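Local coordinates for cell division control protein 4 (Saccharomyces cerevisiae, PDB 3V7D) that recognises phosphorylated target proteins, including the CDK inhibitor SIC1, as the substrate-binding subunit of an SCF E3 ubiquitin ligase, at residues B[195-200]-B[233-238]. The protein carries 1 engineered substitution. Residues are numbered along the deposited sequence; the frame is centred on the assembly and turned at random.
Sequences CTHVFE and KLPKES. Unlike the reference sequence in segment 195-200: Glu200 (reference Lys).
Pro235 lies with its ring corner over one face of the His197 imidazole, its CG 3.6 Å from the ring centroid and only 8° off the ring normal, a CH-pi contact made almost centrally. Pro235 CB sits over the same face, shifted to its CE1–NE2 end, 3.5 Å from both CE1 and NE2 of His197. The same proline carbon CG also meets Phe199, at the edge of the phenyl ring and near its plane, 4.0 Å from Phe199 CZ. A looser approach brings Phe199 CE2 to 4.2 Å from Lys233 O. Two positions apart on strand 194-199, both aromatic residues direct their CB toward the loop; CG anti to the carbonyl carbon (chi1 -57° in His197) then sets the imidazole beside the backbone N, against the proline. The imidazole is further tied by a hydrogen bond of 2.9 Å between His197 ND1 and Thr196 OG1, which probably limits its rotation. Around this buried cluster, Tyr261 meets the imidazole nearly at right angles, and Trp232 meets Phe199 with the ring planes about 20° apart. Lys233 NZ hydrogen-bonds to Pro260 O. A classic beta bulge, in which Thr196 and His197 share Val187 as partner, interrupts the strand here. The contact joins neighbouring blades of the WD40 beta-propeller: strand 194-199, flanked by 251-253 in parallel, packs against the chain just after strand 229-233 of the next.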
ATOM      1  N   CYS B 195     -15.704   3.096  29.921  1.00 54.29           N
ATOM      2  CA  CYS B 195     -14.286   3.056  30.243  1.00 57.37           C
ATOM      3  C   CYS B 195     -14.016   1.870  31.162  1.00 64.90           C
ATOM      4  O   CYS B 195     -14.749   1.647  32.126  1.00 69.15           O
ATOM      5  CB  CYS B 195     -13.861   4.352  30.930  1.00 52.24           C
ATOM      6  SG  CYS B 195     -12.132   4.370  31.444  1.00 60.03           S
ATOM      7  N   THR B 196     -12.971   1.103  30.865  1.00 61.98           N
ATOM      8  CA  THR B 196     -12.641  -0.055  31.689  1.00 63.70           C
ATOM      9  C   THR B 196     -11.475   0.216  32.639  1.00 66.21           C
ATOM     10  O   THR B 196     -11.405  -0.361  33.724  1.00 72.48           O
ATOM     11  CB  THR B 196     -12.334  -1.306  30.837  1.00 60.68           C
ATOM     12  OG1 THR B 196     -11.311  -1.002  29.881  1.00 59.83           O
ATOM     13  CG2 THR B 196     -13.584  -1.775  30.109  1.00 60.20           C
ATOM     14  N   HIS B 197     -10.563   1.093  32.230  1.00 60.26           N
ATOM     15  CA  HIS B 197      -9.393   1.410  33.046  1.00 61.30           C
ATOM     16  C   HIS B 197      -9.028   2.891  32.976  1.00 60.62           C
ATOM     17  O   HIS B 197      -9.058   3.498  31.905  1.00 59.74           O
ATOM     18  CB  HIS B 197      -8.182   0.575  32.606  1.00 60.68           C
ATOM     19  CG  HIS B 197      -8.413  -0.904  32.646  1.00 65.95           C
ATOM     20  ND1 HIS B 197      -9.165  -1.567  31.699  1.00 66.38           N
ATOM     21  CD2 HIS B 197      -7.983  -1.852  33.513  1.00 68.85           C
ATOM     22  CE1 HIS B 197      -9.196  -2.856  31.986  1.00 66.33           C
ATOM     23  NE2 HIS B 197      -8.484  -3.055  33.080  1.00 69.63           N
ATOM     24  N   VAL B 198      -8.681   3.464  34.123  1.00 58.71           N
ATOM     25  CA  VAL B 198      -8.118   4.809  34.167  1.00 55.79           C
ATOM     26  C   VAL B 198      -6.730   4.761  34.798  1.00 63.18           C
ATOM     27  O   VAL B 198      -6.594   4.494  35.992  1.00 71.03           O
ATOM     28  CB  VAL B 198      -9.003   5.776  34.970  1.00 59.72           C
ATOM     29  CG1 VAL B 198      -8.382   7.165  34.989  1.00 57.73           C
ATOM     30  CG2 VAL B 198     -10.409   5.821  34.393  1.00 62.70           C
ATOM     31  N   PHE B 199      -5.700   5.010  33.992  1.00 60.37           N
ATOM     32  CA  PHE B 199      -4.323   4.978  34.477  1.00 61.80           C
ATOM     33  C   PHE B 199      -3.803   6.380  34.781  1.00 63.91           C
ATOM     34  O   PHE B 199      -3.668   7.213  33.882  1.00 62.52           O
ATOM     35  CB  PHE B 199      -3.396   4.309  33.459  1.00 61.40           C
ATOM     36  CG  PHE B 199      -3.719   2.866  33.189  1.00 61.20           C
ATOM     37  CD1 PHE B 199      -4.472   2.125  34.084  1.00 60.77           C
ATOM     38  CD2 PHE B 199      -3.262   2.250  32.032  1.00 59.48           C
ATOM     39  CE1 PHE B 199      -4.766   0.798  33.833  1.00 59.98           C
ATOM     40  CE2 PHE B 199      -3.553   0.925  31.774  1.00 57.83           C
ATOM     41  CZ  PHE B 199      -4.306   0.196  32.677  1.00 59.61           C
ATOM     42  N   GLU B 200      -3.510   6.636  36.051  1.00 62.31           N
ATOM     43  CA  GLU B 200      -2.915   7.905  36.442  1.00 62.81           C
ATOM     44  C   GLU B 200      -1.417   7.714  36.635  1.00 62.67           C
ATOM     45  O   GLU B 200      -0.944   6.588  36.793  1.00 64.98           O
ATOM     46  CB  GLU B 200      -3.574   8.448  37.715  1.00 69.09           C
ATOM     47  CG  GLU B 200      -5.074   8.691  37.572  1.00 69.97           C
ATOM     48  CD  GLU B 200      -5.690   9.368  38.785  1.00 80.14           C
ATOM     49  OE1 GLU B 200      -4.935   9.897  39.627  1.00 85.79           O
ATOM     50  OE2 GLU B 200      -6.935   9.373  38.895  1.00 83.19           O
ATOM     51  N   LYS B 233       1.010  -2.031  30.115  1.00 58.27           N
ATOM     52  CA  LYS B 233       0.445  -3.190  29.438  1.00 61.06           C
ATOM     53  C   LYS B 233      -1.026  -2.929  29.137  1.00 63.47           C
ATOM     54  O   LYS B 233      -1.741  -2.373  29.968  1.00 66.75           O
ATOM     55  CB  LYS B 233       0.598  -4.451  30.290  1.00 66.08           C
ATOM     56  CG  LYS B 233       2.037  -4.922  30.436  1.00 74.08           C
ATOM     57  CD  LYS B 233       2.129  -6.210  31.235  1.00 80.56           C
ATOM     58  CE  LYS B 233       1.744  -5.983  32.684  1.00 86.60           C
ATOM     59  NZ  LYS B 233       2.727  -5.116  33.391  1.00 88.88           N
ATOM     60  N   LEU B 234      -1.467  -3.312  27.940  1.00 58.93           N
ATOM     61  CA  LEU B 234      -2.877  -3.214  27.576  1.00 57.63           C
ATOM     62  C   LEU B 234      -3.635  -4.392  28.177  1.00 60.95           C
ATOM     63  O   LEU B 234      -3.330  -5.545  27.876  1.00 63.98           O
ATOM     64  CB  LEU B 234      -3.047  -3.209  26.055  1.00 54.81           C
ATOM     65  CG  LEU B 234      -4.485  -3.127  25.530  1.00 52.26           C
ATOM     66  CD1 LEU B 234      -5.094  -1.761  25.815  1.00 46.02           C
ATOM     67  CD2 LEU B 234      -4.544  -3.447  24.041  1.00 51.18           C
ATOM     68  N   PRO B 235      -4.616  -4.103  29.044  1.00 65.16           N
ATOM     69  CA  PRO B 235      -5.411  -5.132  29.727  1.00 72.42           C
ATOM     70  C   PRO B 235      -6.144  -6.064  28.761  1.00 79.28           C
ATOM     71  O   PRO B 235      -6.638  -5.625  27.720  1.00 80.24           O
ATOM     72  CB  PRO B 235      -6.417  -4.309  30.535  1.00 71.62           C
ATOM     73  CG  PRO B 235      -5.730  -3.002  30.762  1.00 70.87           C
ATOM     74  CD  PRO B 235      -4.953  -2.746  29.506  1.00 66.31           C
ATOM     75  N   LYS B 236      -6.204  -7.344  29.117  1.00 85.15           N
ATOM     76  CA  LYS B 236      -6.869  -8.355  28.300  1.00 90.58           C
ATOM     77  C   LYS B 236      -8.381  -8.366  28.522  1.00 97.11           C
ATOM     78  O   LYS B 236      -8.873  -7.847  29.525  1.00 98.67           O
ATOM     79  CB  LYS B 236      -6.281  -9.743  28.580  1.00 93.16           C
ATOM     80  CG  LYS B 236      -5.402  -9.824  29.828  1.00 99.12           C
ATOM     81  CD  LYS B 236      -6.219  -9.861  31.118  1.00101.32           C
ATOM     82  CE  LYS B 236      -5.317  -9.862  32.346  1.00100.38           C
ATOM     83  NZ  LYS B 236      -4.453  -8.649  32.396  1.00 98.25           N
ATOM     84  N   GLU B 237      -9.113  -8.959  27.580  1.00101.09           N
ATOM     85  CA  GLU B 237     -10.572  -9.027  27.664  1.00107.93           C
ATOM     86  C   GLU B 237     -11.046 -10.077  28.671  1.00112.41           C
ATOM     87  O   GLU B 237     -10.324 -11.027  28.979  1.00112.67           O
ATOM     88  CB  GLU B 237     -11.187  -9.293  26.284  1.00111.43           C
ATOM     89  CG  GLU B 237     -10.968  -8.179  25.267  1.00113.17           C
ATOM     90  CD  GLU B 237      -9.802  -8.451  24.333  1.00117.30           C
ATOM     91  OE1 GLU B 237      -9.145  -9.504  24.482  1.00120.00           O
ATOM     92  OE2 GLU B 237      -9.543  -7.613  23.444  1.00117.73           O
ATOM     93  N   SER B 238     -12.267  -9.904  29.170  1.00115.81           N
ATOM     94  CA  SER B 238     -12.792 -10.750  30.241  1.00120.19           C
ATOM     95  C   SER B 238     -13.731 -11.856  29.750  1.00118.52           C
ATOM     96  O   SER B 238     -14.247 -11.799  28.634  1.00114.83           O
ATOM     97  CB  SER B 238     -13.501  -9.893  31.295  1.00122.71           C
ATOM     98  OG  SER B 238     -14.537  -9.117  30.717  1.00121.20           O
TER